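Side-chain contacts in ferric-siderophore receptor protein (Streptomyces coelicolor, PDB 2X4L), which probably binds ferric siderophores as the extracytoplasmic receptor of an iron-uptake system: residues D80-D85 / D266-T271; V49-V54 / T124-P129; A187-A192 / E223-L228; Y212-N217 / I294-E299; Q157-L162 / P300-D305. All coordinates share one frame; numbering follows the deposited sequence.

Interaction 1 (D80-D85 / D266-T271); sequences DVQAGD and DDRAST
V81 and D267 meet across the cleft between the two lobes of a periplasmic-binding-protein fold, where the 3-10 turn 81-83 of the N-terminal lobe faces the loop after strand 262-266 of the C-terminal lobe. The more enclosed side is built on R268, whose methylenes lie beside the amide end of the buried Q82: Q82 CD is 4.2 Å from R268 CG, and the amide and guanidinium planes are turned 58° apart. D266 fixes this arginine side-on. R268 NE bonds to D266 OD1, and R268 NH2 to D266 OD2 at 2.8 Å, each oxygen offering its syn lone pair in the guanidinium plane, while R268 NH1 forms a salt bridge with E299. D266 OD1 also accepts from R268 N, above the carboxylate plane, closing an Asx turn. The other side reaches solvent. V81 CG2, set anti to the backbone N, stops 3.7 Å from D267 OD2, whose hydrogen-bond partner is S297. Beyond it the A269 methyl rests against the carboxylate of D80. D80 OD2 closes a second Asx turn by accepting from Q82 N at 2.8 Å, and the same oxygen accepts a hydrogen bond from water 1, which in turn accepts from A269 N at 2.8 Å.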
# COMPACT_ATOMS: atom_id res chain seq x y z
N ASP A 80 -8.08 -4.64 9.88
CA ASP A 80 -6.69 -4.72 9.43
C ASP A 80 -6.23 -3.31 9.04
O ASP A 80 -7.07 -2.51 8.66
CB ASP A 80 -6.66 -5.66 8.21
CG ASP A 80 -5.23 -5.98 7.78
OD1 ASP A 80 -4.68 -6.99 8.39
OD2 ASP A 80 -4.68 -5.25 6.90
N VAL A 81 -4.92 -3.08 9.05
CA VAL A 81 -4.43 -1.79 8.57
C VAL A 81 -4.89 -1.50 7.17
O VAL A 81 -5.26 -0.32 6.87
CB VAL A 81 -2.90 -1.81 8.66
CG1 VAL A 81 -2.27 -2.76 7.72
CG2 VAL A 81 -2.41 -0.35 8.30
N GLN A 82 -5.02 -2.51 6.27
CA GLN A 82 -5.45 -2.20 4.90
C GLN A 82 -6.93 -1.92 4.76
O GLN A 82 -7.35 -1.50 3.72
CB GLN A 82 -5.06 -3.42 3.99
CG GLN A 82 -3.46 -3.58 3.91
CD GLN A 82 -3.05 -4.46 2.80
OE1 GLN A 82 -3.14 -4.05 1.58
NE2 GLN A 82 -2.71 -5.64 3.09
N ALA A 83 -7.69 -2.04 5.85
CA ALA A 83 -9.11 -1.72 5.78
C ALA A 83 -9.33 -0.22 6.11
O ALA A 83 -10.41 0.27 6.00
CB ALA A 83 -9.91 -2.61 6.81
N GLY A 84 -8.31 0.51 6.56
CA GLY A 84 -8.50 1.98 6.84
C GLY A 84 -9.67 2.14 7.79
O GLY A 84 -9.73 1.48 8.85
N ASP A 85 -10.55 3.02 7.36
CA ASP A 85 -11.69 3.39 8.22
C ASP A 85 -12.96 2.67 7.76
O ASP A 85 -14.01 3.02 8.27
CB ASP A 85 -11.93 4.93 8.29
CG ASP A 85 -10.79 5.64 8.95
OD1 ASP A 85 -10.32 5.14 10.01
OD2 ASP A 85 -10.39 6.72 8.40
N ASP A 266 7.48 -3.25 6.94
CA ASP A 266 6.21 -3.67 6.37
C ASP A 266 5.19 -3.91 7.51
O ASP A 266 5.44 -4.69 8.46
CB ASP A 266 6.48 -4.99 5.64
CG ASP A 266 5.38 -5.42 4.67
OD1 ASP A 266 4.23 -5.04 4.78
OD2 ASP A 266 5.80 -6.24 3.82
N ASP A 267 4.02 -3.32 7.32
CA ASP A 267 2.95 -3.40 8.28
C ASP A 267 1.85 -4.44 7.97
O ASP A 267 0.86 -4.56 8.76
CB ASP A 267 2.32 -2.03 8.40
CG ASP A 267 1.72 -1.50 7.11
OD1 ASP A 267 1.76 -2.12 6.07
OD2 ASP A 267 1.09 -0.36 7.24
N ARG A 268 2.01 -5.22 6.90
CA ARG A 268 0.86 -6.03 6.49
C ARG A 268 0.65 -7.31 7.24
O ARG A 268 1.59 -7.82 7.87
CB ARG A 268 1.04 -6.32 4.97
CG ARG A 268 0.88 -5.03 4.12
CD ARG A 268 1.19 -5.28 2.65
NE ARG A 268 2.59 -5.74 2.51
CZ ARG A 268 2.96 -6.58 1.59
NH1 ARG A 268 2.12 -6.93 0.57
NH2 ARG A 268 4.20 -7.05 1.67
N ALA A 269 -0.57 -7.87 7.13
CA ALA A 269 -0.97 -9.08 7.85
C ALA A 269 -0.07 -10.28 7.70
O ALA A 269 0.01 -11.10 8.64
CB ALA A 269 -2.42 -9.46 7.38
N SER A 270 0.52 -10.41 6.58
CA SER A 270 1.30 -11.64 6.37
C SER A 270 2.75 -11.53 6.94
O SER A 270 3.53 -12.47 6.73
CB SER A 270 1.37 -11.83 4.84
OG SER A 270 1.65 -10.55 4.14
N THR A 271 3.09 -10.41 7.52
CA THR A 271 4.47 -10.13 7.86
C THR A 271 4.63 -9.94 9.38
O THR A 271 3.69 -9.58 10.09
CB THR A 271 4.97 -8.83 7.16
OG1 THR A 271 4.40 -7.68 7.78
CG2 THR A 271 4.53 -8.83 5.70
O HOH W 1 -2.41 -6.35 5.75

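Interaction 2 (V49-V54 / T124-P129); sequences VAFTGV and TLWSVP
W126 turns the edge of its indole onto F51 from the loop after strand 113-118, where L125 to V128 form a type II beta turn. L125 starts this turn and lays its side chain against strands 113-118 and 142-146. Next comes W126, whose CD1 stands 3.7 Å above the plane of the F51 ring, over its centre. The pair is edge-to-face, with the F51 ring and the five-membered ring of W126 4.8 Å apart at their centroids and their planes at 70°. F51 CG lies anti to the backbone N (chi1 175°), which carries the ring toward the turn. W126 NE1, 3.6 Å from F51 CZ, spends its hydrogen bond on E299, and W98 and F119 add further ring contacts to the indole. S127, with positive phi, brings CB to 3.4 Å from F51 CD1, while its OG bonds to the backbone N of G99. V128 closes the turn and packs on F69. With an alanine in place of the phenylalanine, the W126 edge would probably lose the face it rests on and a gap would open beside S127 CB. F51 ends strand 48-51 and the W126 loop follows strand 113-118, placing the aromatic cluster at the C-terminal ends of parallel strands, the usual place for ligand-facing loops in an alpha/beta lobe and consistent with the siderophore cleft.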
# COMPACT_ATOMS: atom_id res chain seq x y z
N VAL A 49 -17.32 -4.17 -5.79
CA VAL A 49 -16.47 -5.05 -4.99
C VAL A 49 -15.04 -4.65 -5.18
O VAL A 49 -14.65 -4.36 -6.31
CB VAL A 49 -16.73 -6.52 -5.39
CG1 VAL A 49 -15.71 -7.49 -4.78
CG2 VAL A 49 -18.19 -6.94 -5.05
N ALA A 50 -14.29 -4.56 -4.11
CA ALA A 50 -12.91 -4.09 -4.25
C ALA A 50 -11.92 -4.83 -3.35
O ALA A 50 -12.29 -5.28 -2.25
CB ALA A 50 -12.88 -2.58 -3.90
N PHE A 51 -10.67 -4.85 -3.74
CA PHE A 51 -9.62 -5.27 -2.85
C PHE A 51 -9.77 -4.37 -1.58
O PHE A 51 -10.05 -3.18 -1.69
CB PHE A 51 -8.27 -5.01 -3.53
CG PHE A 51 -7.11 -5.31 -2.61
CD1 PHE A 51 -6.87 -6.63 -2.24
CD2 PHE A 51 -6.26 -4.30 -2.19
CE1 PHE A 51 -5.85 -6.93 -1.36
CE2 PHE A 51 -5.22 -4.61 -1.31
CZ PHE A 51 -5.00 -5.94 -0.89
N THR A 52 -9.53 -5.00 -0.41
CA THR A 52 -9.78 -4.26 0.82
C THR A 52 -9.11 -2.87 0.79
O THR A 52 -9.72 -1.89 1.20
CB THR A 52 -9.30 -5.07 1.98
OG1 THR A 52 -10.07 -6.28 1.94
CG2 THR A 52 -9.59 -4.31 3.31
N GLY A 53 -7.83 -2.79 0.38
CA GLY A 53 -7.11 -1.49 0.42
C GLY A 53 -7.73 -0.47 -0.52
O GLY A 53 -7.62 0.75 -0.24
N VAL A 54 -8.29 -0.92 -1.63
CA VAL A 54 -8.99 -0.02 -2.56
C VAL A 54 -10.33 0.42 -1.97
O VAL A 54 -10.69 1.62 -1.94
CB VAL A 54 -9.18 -0.70 -3.93
CG1 VAL A 54 -10.11 0.16 -4.84
CG2 VAL A 54 -7.79 -0.87 -4.58
N THR A 124 -1.89 -7.87 -13.93
CA THR A 124 -2.46 -8.89 -13.04
C THR A 124 -3.33 -8.23 -11.95
O THR A 124 -2.89 -7.25 -11.30
CB THR A 124 -1.34 -9.61 -12.36
OG1 THR A 124 -0.51 -10.25 -13.34
CG2 THR A 124 -1.85 -10.74 -11.42
N LEU A 125 -4.57 -8.70 -11.79
CA LEU A 125 -5.46 -8.09 -10.76
C LEU A 125 -5.01 -8.52 -9.37
O LEU A 125 -5.09 -9.72 -9.03
CB LEU A 125 -6.93 -8.47 -11.01
CG LEU A 125 -7.50 -7.97 -12.36
CD1 LEU A 125 -8.97 -8.39 -12.47
CD2 LEU A 125 -7.30 -6.47 -12.49
N TRP A 126 -4.54 -7.56 -8.57
CA TRP A 126 -3.95 -7.93 -7.27
C TRP A 126 -4.98 -8.57 -6.35
O TRP A 126 -6.12 -8.07 -6.17
CB TRP A 126 -3.47 -6.64 -6.61
CG TRP A 126 -2.75 -6.84 -5.27
CD1 TRP A 126 -3.14 -6.30 -4.10
CD2 TRP A 126 -1.49 -7.51 -5.03
NE1 TRP A 126 -2.19 -6.59 -3.12
CE2 TRP A 126 -1.16 -7.27 -3.69
CE3 TRP A 126 -0.56 -8.20 -5.85
CZ2 TRP A 126 -0.00 -7.76 -3.10
CZ3 TRP A 126 0.62 -8.70 -5.27
CH2 TRP A 126 0.89 -8.45 -3.91
N SER A 127 -4.60 -9.72 -5.84
CA SER A 127 -5.33 -10.47 -4.82
C SER A 127 -6.51 -11.28 -5.37
O SER A 127 -7.19 -11.98 -4.58
CB SER A 127 -5.80 -9.52 -3.66
OG SER A 127 -6.03 -10.27 -2.45
N VAL A 128 -6.79 -11.21 -6.66
CA VAL A 128 -7.86 -12.03 -7.25
C VAL A 128 -7.18 -13.38 -7.43
O VAL A 128 -6.13 -13.48 -8.05
CB VAL A 128 -8.34 -11.45 -8.60
CG1 VAL A 128 -9.35 -12.40 -9.23
CG2 VAL A 128 -9.05 -10.13 -8.36
N PRO A 129 -7.78 -14.46 -6.87
CA PRO A 129 -7.10 -15.75 -6.91
C PRO A 129 -6.77 -16.16 -8.33
O PRO A 129 -7.66 -16.14 -9.19
CB PRO A 129 -8.05 -16.71 -6.25
CG PRO A 129 -9.10 -15.93 -5.59
CD PRO A 129 -9.02 -14.47 -6.07

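Interaction 3 (A187-A192 / E223-L228); sequences ARLRAA and EYFKAL
The guanidinium of R190 lies with one face over L228 CD2, which is 3.4 Å from R190 NH2, while the other methyl of the same leucine, CD1, sits 3.7 Å above one face of the Y224 ring, offset toward its rim. The F225 ring is met obliquely by L189 CD2. These groups form a helix-to-helix packing contact between helix 173-195, the long helix that bridges the two lobes in this family of binding proteins, and the C-terminal end of helix 220-227 with the residue that follows it. L228 is the central wedge. With CG anti to the carbonyl carbon (chi1 -67°), it splits its methyls between the apolar and the charged neighbour: CD1 comes to 3.8 Å from L189 CD2, and CD2 faces the guanidinium. L189 CD2 also touches F225 CD1 at 3.7 Å, so this one methyl packs against both residues, and the side chains cross at about right angles. Helix 304-320 completes the layer, with L311 against L189 and L314 against F225, while R188, on another side of the long helix, forms salt bridges to D312 and E319. R190 is the exposed border of the contact; its chain bends at chi3 (-62°), which folds the guanidinium back over L228. The backbones come close here: R190 CA points its hydrogen at L228 O, 3.5 Å away with an angle of 155° at the hydrogen. Water 2 spans the outer side of this approach, donating one proton to R190 O and the other to L228 O, at 2.7 Å each.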
# COMPACT_ATOMS: atom_id res chain seq x y z
N ALA A 187 5.92 18.41 1.66
CA ALA A 187 6.95 19.45 1.87
C ALA A 187 7.70 19.21 3.19
O ALA A 187 8.91 19.52 3.25
CB ALA A 187 6.29 20.81 1.87
N ARG A 188 7.01 18.72 4.22
CA ARG A 188 7.67 18.45 5.48
C ARG A 188 8.73 17.36 5.27
O ARG A 188 9.88 17.53 5.75
CB ARG A 188 6.63 17.94 6.48
CG ARG A 188 7.27 17.54 7.85
CD ARG A 188 6.22 16.81 8.76
NE ARG A 188 6.93 16.41 9.97
CZ ARG A 188 6.28 15.78 10.95
NH1 ARG A 188 4.97 15.53 10.80
NH2 ARG A 188 6.90 15.47 12.10
N LEU A 189 8.45 16.29 4.52
CA LEU A 189 9.47 15.22 4.32
C LEU A 189 10.59 15.75 3.46
O LEU A 189 11.74 15.47 3.75
CB LEU A 189 8.78 14.02 3.66
CG LEU A 189 9.73 12.86 3.37
CD1 LEU A 189 10.47 12.34 4.71
CD2 LEU A 189 8.91 11.75 2.74
N ARG A 190 10.27 16.59 2.49
CA ARG A 190 11.36 17.18 1.69
C ARG A 190 12.29 17.99 2.53
O ARG A 190 13.54 17.89 2.37
CB ARG A 190 10.82 18.06 0.54
CG ARG A 190 11.89 18.59 -0.38
CD ARG A 190 11.34 19.51 -1.48
NE ARG A 190 10.41 18.84 -2.38
CZ ARG A 190 9.07 18.99 -2.43
NH1 ARG A 190 8.40 19.80 -1.58
NH2 ARG A 190 8.36 18.35 -3.36
N ALA A 191 11.70 18.78 3.44
CA ALA A 191 12.54 19.62 4.36
C ALA A 191 13.35 18.74 5.31
O ALA A 191 14.51 19.02 5.54
CB ALA A 191 11.62 20.59 5.18
N ALA A 192 12.70 17.69 5.83
CA ALA A 192 13.40 16.83 6.80
C ALA A 192 14.63 16.20 6.09
O ALA A 192 15.69 16.04 6.66
CB ALA A 192 12.46 15.79 7.32
N GLU A 223 9.49 5.19 -4.18
CA GLU A 223 9.95 6.03 -5.30
C GLU A 223 9.60 7.46 -4.98
O GLU A 223 10.42 8.39 -5.29
CB GLU A 223 9.26 5.60 -6.63
CG GLU A 223 9.91 4.37 -7.23
CD GLU A 223 9.57 4.25 -8.69
OE1 GLU A 223 9.14 5.31 -9.32
OE2 GLU A 223 9.74 3.11 -9.25
N TYR A 224 8.45 7.71 -4.35
CA TYR A 224 8.08 9.09 -4.05
C TYR A 224 8.99 9.65 -2.91
O TYR A 224 9.51 10.77 -3.04
CB TYR A 224 6.59 9.16 -3.64
CG TYR A 224 6.09 10.55 -3.41
CD1 TYR A 224 6.29 11.54 -4.31
CD2 TYR A 224 5.27 10.85 -2.26
CE1 TYR A 224 5.74 12.81 -4.15
CE2 TYR A 224 4.82 12.14 -2.08
CZ TYR A 224 4.97 13.08 -3.04
OH TYR A 224 4.46 14.44 -2.95
N PHE A 225 9.16 8.87 -1.86
CA PHE A 225 10.02 9.32 -0.74
C PHE A 225 11.45 9.63 -1.27
O PHE A 225 12.07 10.65 -0.89
CB PHE A 225 10.13 8.24 0.37
CG PHE A 225 8.83 7.85 0.98
CD1 PHE A 225 7.73 8.68 0.99
CD2 PHE A 225 8.76 6.57 1.55
CE1 PHE A 225 6.49 8.25 1.57
CE2 PHE A 225 7.59 6.10 2.12
CZ PHE A 225 6.48 6.93 2.17
N LYS A 226 11.96 8.77 -2.14
CA LYS A 226 13.28 9.03 -2.78
C LYS A 226 13.30 10.33 -3.58
O LYS A 226 14.25 11.10 -3.49
CB LYS A 226 13.69 7.84 -3.67
CG LYS A 226 15.09 8.06 -4.30
CD LYS A 226 15.66 6.85 -5.04
CE LYS A 226 17.29 6.85 -5.17
NZ LYS A 226 18.20 6.34 -4.02
N ALA A 227 12.24 10.57 -4.34
CA ALA A 227 12.13 11.80 -5.15
C ALA A 227 12.13 13.02 -4.25
O ALA A 227 12.63 14.09 -4.68
CB ALA A 227 10.85 11.70 -6.00
N LEU A 228 11.57 12.87 -3.02
CA LEU A 228 11.50 14.01 -2.08
C LEU A 228 12.83 14.15 -1.36
O LEU A 228 13.04 15.14 -0.61
CB LEU A 228 10.39 13.77 -1.03
CG LEU A 228 8.97 13.77 -1.66
CD1 LEU A 228 7.94 13.38 -0.59
CD2 LEU A 228 8.64 15.18 -2.10
O HOH W 2 14.86 17.04 0.17

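Interaction 4 (Y212-N217 / I294-E299); sequences YVSGTN and IARSPE
R296 NH1 reaches S214 OG at 3.3 Å, a weak hydrogen bond with an angle of only 125° at the hydrogen, and the hydroxyl lies at the edge of the guanidinium, near its plane. S214 CB follows at 3.8 Å from R296 NH1, so the serine touches the arginine with its oxygen and its methylene alike. The stronger hold on the cation is at its other amino nitrogen: R296 NH2 makes a salt bridge with D221 and a weak hydrogen bond to S219, and the pull of that carboxylate probably does more than the serine to fix the rotation of the group. R296 is stretched out from CG to NE, with CG anti to the backbone N (chi1 178°), and needs this full length to get there. The mixed sheet of the C-terminal lobe explains the distance: strand 293-296 pairs with 262-266, that strand with 200-206, and 200-206 with 210-214, so the arginine crosses one face of two intervening strands to meet S214, the last residue of strand 210-214. Helix 220-227 covers the same ground, its L222 touching both S214 and R296, and I264 lies against the arginine from the sheet. S214 OG is turned toward this space by a chi1 of -73°, which sets it beside its own backbone N, and F247 packs against the serine. The chain beyond R296 returns to its guanidinium: P298 CB stands 3.6 Å above the guanidinium plane, over its centre, and the proline itself touches D266 and D267.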
# COMPACT_ATOMS: atom_id res chain seq x y z
N TYR A 212 13.45 -9.26 4.21
CA TYR A 212 13.56 -8.71 2.82
C TYR A 212 13.91 -7.23 2.85
O TYR A 212 13.19 -6.46 3.52
CB TYR A 212 12.23 -8.90 2.14
CG TYR A 212 11.72 -10.31 2.15
CD1 TYR A 212 12.35 -11.21 1.39
CD2 TYR A 212 10.66 -10.70 2.96
CE1 TYR A 212 11.96 -12.55 1.35
CE2 TYR A 212 10.18 -12.03 2.92
CZ TYR A 212 10.90 -12.92 2.11
OH TYR A 212 10.50 -14.24 2.08
N VAL A 213 14.95 -6.84 2.13
CA VAL A 213 15.34 -5.40 2.05
C VAL A 213 14.86 -4.93 0.70
O VAL A 213 15.31 -5.37 -0.34
CB VAL A 213 16.84 -5.17 2.17
CG1 VAL A 213 17.08 -3.69 2.20
CG2 VAL A 213 17.38 -5.75 3.50
N SER A 214 13.97 -3.96 0.71
CA SER A 214 13.49 -3.38 -0.57
C SER A 214 14.43 -2.30 -1.04
O SER A 214 14.93 -1.46 -0.25
CB SER A 214 12.09 -2.72 -0.37
OG SER A 214 11.10 -3.73 -0.23
N GLY A 215 14.55 -2.21 -2.35
CA GLY A 215 15.08 -1.03 -3.00
C GLY A 215 13.93 -0.06 -3.28
O GLY A 215 12.77 -0.44 -3.18
N THR A 216 14.27 1.18 -3.62
CA THR A 216 13.26 2.21 -3.86
C THR A 216 12.53 2.01 -5.19
O THR A 216 11.36 2.36 -5.32
CB THR A 216 13.88 3.62 -3.83
OG1 THR A 216 14.96 3.69 -4.77
CG2 THR A 216 14.39 3.95 -2.44
N ASN A 217 13.23 1.46 -6.17
CA ASN A 217 12.66 1.26 -7.50
C ASN A 217 11.54 0.22 -7.53
O ASN A 217 11.69 -0.88 -7.02
CB ASN A 217 13.75 0.87 -8.50
CG ASN A 217 13.26 0.90 -9.94
OD1 ASN A 217 12.67 1.88 -10.39
ND2 ASN A 217 13.51 -0.19 -10.66
N ILE A 294 9.98 2.48 12.45
CA ILE A 294 8.59 2.80 12.26
C ILE A 294 7.95 1.91 11.29
O ILE A 294 8.63 1.06 10.67
CB ILE A 294 8.43 4.27 11.78
CG1 ILE A 294 9.09 4.55 10.45
CG2 ILE A 294 8.88 5.26 12.91
CD1 ILE A 294 8.55 5.88 9.77
N ALA A 295 6.67 2.08 10.97
CA ALA A 295 6.02 1.29 9.91
C ALA A 295 6.29 1.83 8.53
O ALA A 295 6.53 3.03 8.34
CB ALA A 295 4.50 1.29 10.18
N ARG A 296 6.28 0.91 7.57
CA ARG A 296 6.14 1.20 6.20
C ARG A 296 4.82 0.53 5.73
O ARG A 296 4.59 -0.61 6.15
CB ARG A 296 7.26 0.53 5.37
CG ARG A 296 7.07 0.80 3.84
CD ARG A 296 8.09 0.02 2.95
NE ARG A 296 7.68 0.23 1.58
CZ ARG A 296 7.95 -0.62 0.60
NH1 ARG A 296 8.64 -1.78 0.84
NH2 ARG A 296 7.40 -0.39 -0.62
N SER A 297 4.07 1.19 4.82
CA SER A 297 2.92 0.53 4.18
C SER A 297 3.27 0.24 2.72
O SER A 297 3.14 1.13 1.86
CB SER A 297 1.71 1.47 4.27
OG SER A 297 1.31 1.62 5.61
N PRO A 298 3.77 -0.99 2.41
CA PRO A 298 4.15 -1.23 1.01
C PRO A 298 2.92 -1.27 0.09
O PRO A 298 3.08 -1.20 -1.09
CB PRO A 298 4.85 -2.62 1.03
CG PRO A 298 5.22 -2.75 2.51
CD PRO A 298 4.04 -2.14 3.27
N GLU A 299 1.72 -1.37 0.68
CA GLU A 299 0.45 -1.20 -0.11
C GLU A 299 -0.26 0.02 0.47
O GLU A 299 -1.22 -0.12 1.26
CB GLU A 299 -0.44 -2.41 0.05
CG GLU A 299 0.22 -3.65 -0.62
CD GLU A 299 -0.71 -4.82 -0.69
OE1 GLU A 299 -1.88 -4.66 -1.10
OE2 GLU A 299 -0.29 -5.94 -0.26

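Interaction 5 (Q157-L162 / P300-D305); sequences QRMWEL and PILSYD
M159 and L302 supply the apolar part of the contact between helix 153-165 and the loop before helix 304-320. M159 CE lies 4.0 Å from L302 CD1, the side chains crossing at about a right angle. M159 CG, anti to the backbone N (chi1 -171°), lies 3.2 Å from L302 O, and the bends at chi2 and chi3 bring CE round to the leucine. L302 is the centre of an inverse gamma turn, closed by S303 N on I301 O at 2.8 Å. The aromatic contact pairs W160 with Y304 rim to rim, neither ring over the face of the other, with planes at 74°. F182 stacks edge-to-face with Y304, whose hydroxyl ends 3.8 Å from Q157 CB. Loss of the tyrosine ring to a leucine is likely to leave the rim of W160 and the ring of F182 without their shared neighbour. No polar bond joins the two segments; R158 forms salt bridges with D34 and, through NH1, with E161 OE1 at 3.3 Å. S303 OG caps the backbone N of K306 and bonds to D60, making S303 the N-cap of helix 304-320, seated against the helical layer that joins the lobes of this binding-protein fold.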
# COMPACT_ATOMS: atom_id res chain seq x y z
N GLN A 157 -3.73 10.29 -7.67
CA GLN A 157 -4.64 11.10 -8.46
C GLN A 157 -5.55 10.19 -9.31
O GLN A 157 -6.72 10.58 -9.47
CB GLN A 157 -3.89 12.09 -9.21
CG GLN A 157 -2.98 11.61 -10.23
CD GLN A 157 -2.73 12.74 -11.21
OE1 GLN A 157 -1.64 13.35 -11.23
NE2 GLN A 157 -3.77 13.09 -11.98
N ARG A 158 -5.07 9.00 -9.75
CA ARG A 158 -5.90 8.06 -10.59
C ARG A 158 -7.11 7.57 -9.71
O ARG A 158 -8.29 7.49 -10.12
CB ARG A 158 -5.09 6.86 -11.11
CG ARG A 158 -3.97 7.20 -12.17
CD ARG A 158 -4.62 7.66 -13.48
NE ARG A 158 -5.10 6.48 -14.22
CZ ARG A 158 -6.28 6.35 -14.81
NH1 ARG A 158 -7.23 7.32 -14.75
NH2 ARG A 158 -6.48 5.24 -15.47
N MET A 159 -6.83 7.20 -8.44
CA MET A 159 -7.89 6.78 -7.50
C MET A 159 -8.89 7.91 -7.18
O MET A 159 -10.10 7.67 -7.01
CB MET A 159 -7.25 6.26 -6.20
CG MET A 159 -8.29 5.59 -5.22
SD MET A 159 -9.09 4.09 -5.94
CE MET A 159 -7.75 2.94 -5.72
N TRP A 160 -8.37 9.15 -7.04
CA TRP A 160 -9.23 10.31 -6.89
C TRP A 160 -10.17 10.47 -8.08
O TRP A 160 -11.40 10.67 -7.89
CB TRP A 160 -8.32 11.49 -6.71
CG TRP A 160 -8.89 12.83 -6.82
CD1 TRP A 160 -9.48 13.39 -7.91
CD2 TRP A 160 -8.79 13.86 -5.85
NE1 TRP A 160 -9.88 14.65 -7.64
CE2 TRP A 160 -9.43 14.99 -6.39
CE3 TRP A 160 -8.29 13.91 -4.54
CZ2 TRP A 160 -9.57 16.20 -5.68
CZ3 TRP A 160 -8.38 15.11 -3.84
CH2 TRP A 160 -9.04 16.25 -4.43
N GLU A 161 -9.64 10.37 -9.29
CA GLU A 161 -10.50 10.46 -10.48
C GLU A 161 -11.58 9.36 -10.44
O GLU A 161 -12.75 9.63 -10.82
CB GLU A 161 -9.65 10.35 -11.76
CG GLU A 161 -8.71 11.55 -11.86
CD GLU A 161 -7.51 11.41 -12.84
OE1 GLU A 161 -7.37 10.37 -13.52
OE2 GLU A 161 -6.74 12.44 -12.97
N LEU A 162 -11.18 8.12 -10.07
CA LEU A 162 -12.14 7.03 -10.04
C LEU A 162 -13.21 7.31 -9.00
O LEU A 162 -14.41 7.21 -9.30
CB LEU A 162 -11.35 5.75 -9.68
CG LEU A 162 -12.22 4.49 -9.45
CD1 LEU A 162 -13.05 4.21 -10.71
CD2 LEU A 162 -11.31 3.30 -9.19
N PRO A 300 0.16 1.24 0.15
CA PRO A 300 -0.58 2.42 0.62
C PRO A 300 -2.04 2.27 0.22
O PRO A 300 -2.39 1.72 -0.85
CB PRO A 300 0.06 3.59 -0.18
CG PRO A 300 1.49 3.08 -0.39
CD PRO A 300 1.33 1.60 -0.72
N ILE A 301 -2.91 2.76 1.11
CA ILE A 301 -4.32 2.95 0.78
C ILE A 301 -4.34 4.25 0.03
O ILE A 301 -3.92 5.31 0.50
CB ILE A 301 -5.14 3.07 2.07
CG1 ILE A 301 -5.09 1.77 2.89
CG2 ILE A 301 -6.55 3.52 1.73
CD1 ILE A 301 -5.55 1.98 4.38
N LEU A 302 -4.84 4.17 -1.20
CA LEU A 302 -4.71 5.27 -2.18
C LEU A 302 -5.74 6.44 -1.99
O LEU A 302 -6.44 6.82 -2.94
CB LEU A 302 -4.71 4.67 -3.56
CG LEU A 302 -3.53 3.73 -3.89
CD1 LEU A 302 -3.79 2.98 -5.19
CD2 LEU A 302 -2.25 4.53 -3.92
N SER A 303 -5.82 6.93 -0.75
CA SER A 303 -6.47 8.20 -0.45
C SER A 303 -5.43 9.15 0.11
O SER A 303 -4.47 8.75 0.72
CB SER A 303 -7.64 8.10 0.52
OG SER A 303 -7.15 7.68 1.77
N TYR A 304 -5.63 10.44 -0.15
CA TYR A 304 -4.69 11.39 0.48
C TYR A 304 -4.71 11.27 1.98
O TYR A 304 -3.62 11.35 2.61
CB TYR A 304 -4.97 12.86 0.01
CG TYR A 304 -4.67 13.02 -1.47
CD1 TYR A 304 -3.35 13.03 -1.96
CD2 TYR A 304 -5.73 13.05 -2.41
CE1 TYR A 304 -3.07 13.11 -3.35
CE2 TYR A 304 -5.45 13.13 -3.77
CZ TYR A 304 -4.16 13.22 -4.22
OH TYR A 304 -3.90 13.28 -5.55
N ASP A 305 -5.86 11.01 2.56
CA ASP A 305 -6.00 10.88 3.97
C ASP A 305 -5.06 9.80 4.51
O ASP A 305 -4.45 9.95 5.57
CB ASP A 305 -7.46 10.52 4.26
CG ASP A 305 -7.68 10.34 5.63
OD1 ASP A 305 -8.33 11.20 6.22
OD2 ASP A 305 -7.09 9.39 6.13

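From the N terminus, interaction 2 closes first, joining strand 48-51 to the loop after strand 113-118 within the N-terminal lobe. Interaction 1 opens inside that loop, at 80-85, crosses it, and runs to 266-271 in the C-terminal lobe. Interaction 5, from 157-162 to 300-305, ties helix 153-165 to the start of helix 304-320; it crosses interaction 1 and encloses both interactions 3 and 4. Interaction 3 ties the long helix 173-195 to helix 220-227 and lies wholly within the span of interaction 1. Interaction 4 crosses interactions 1 and 3, starting on strand 210-214 and ending on 294-299, directly before 300-305. E299, in segment 294-299, touches interactions 1 and 2, linking the two lobes.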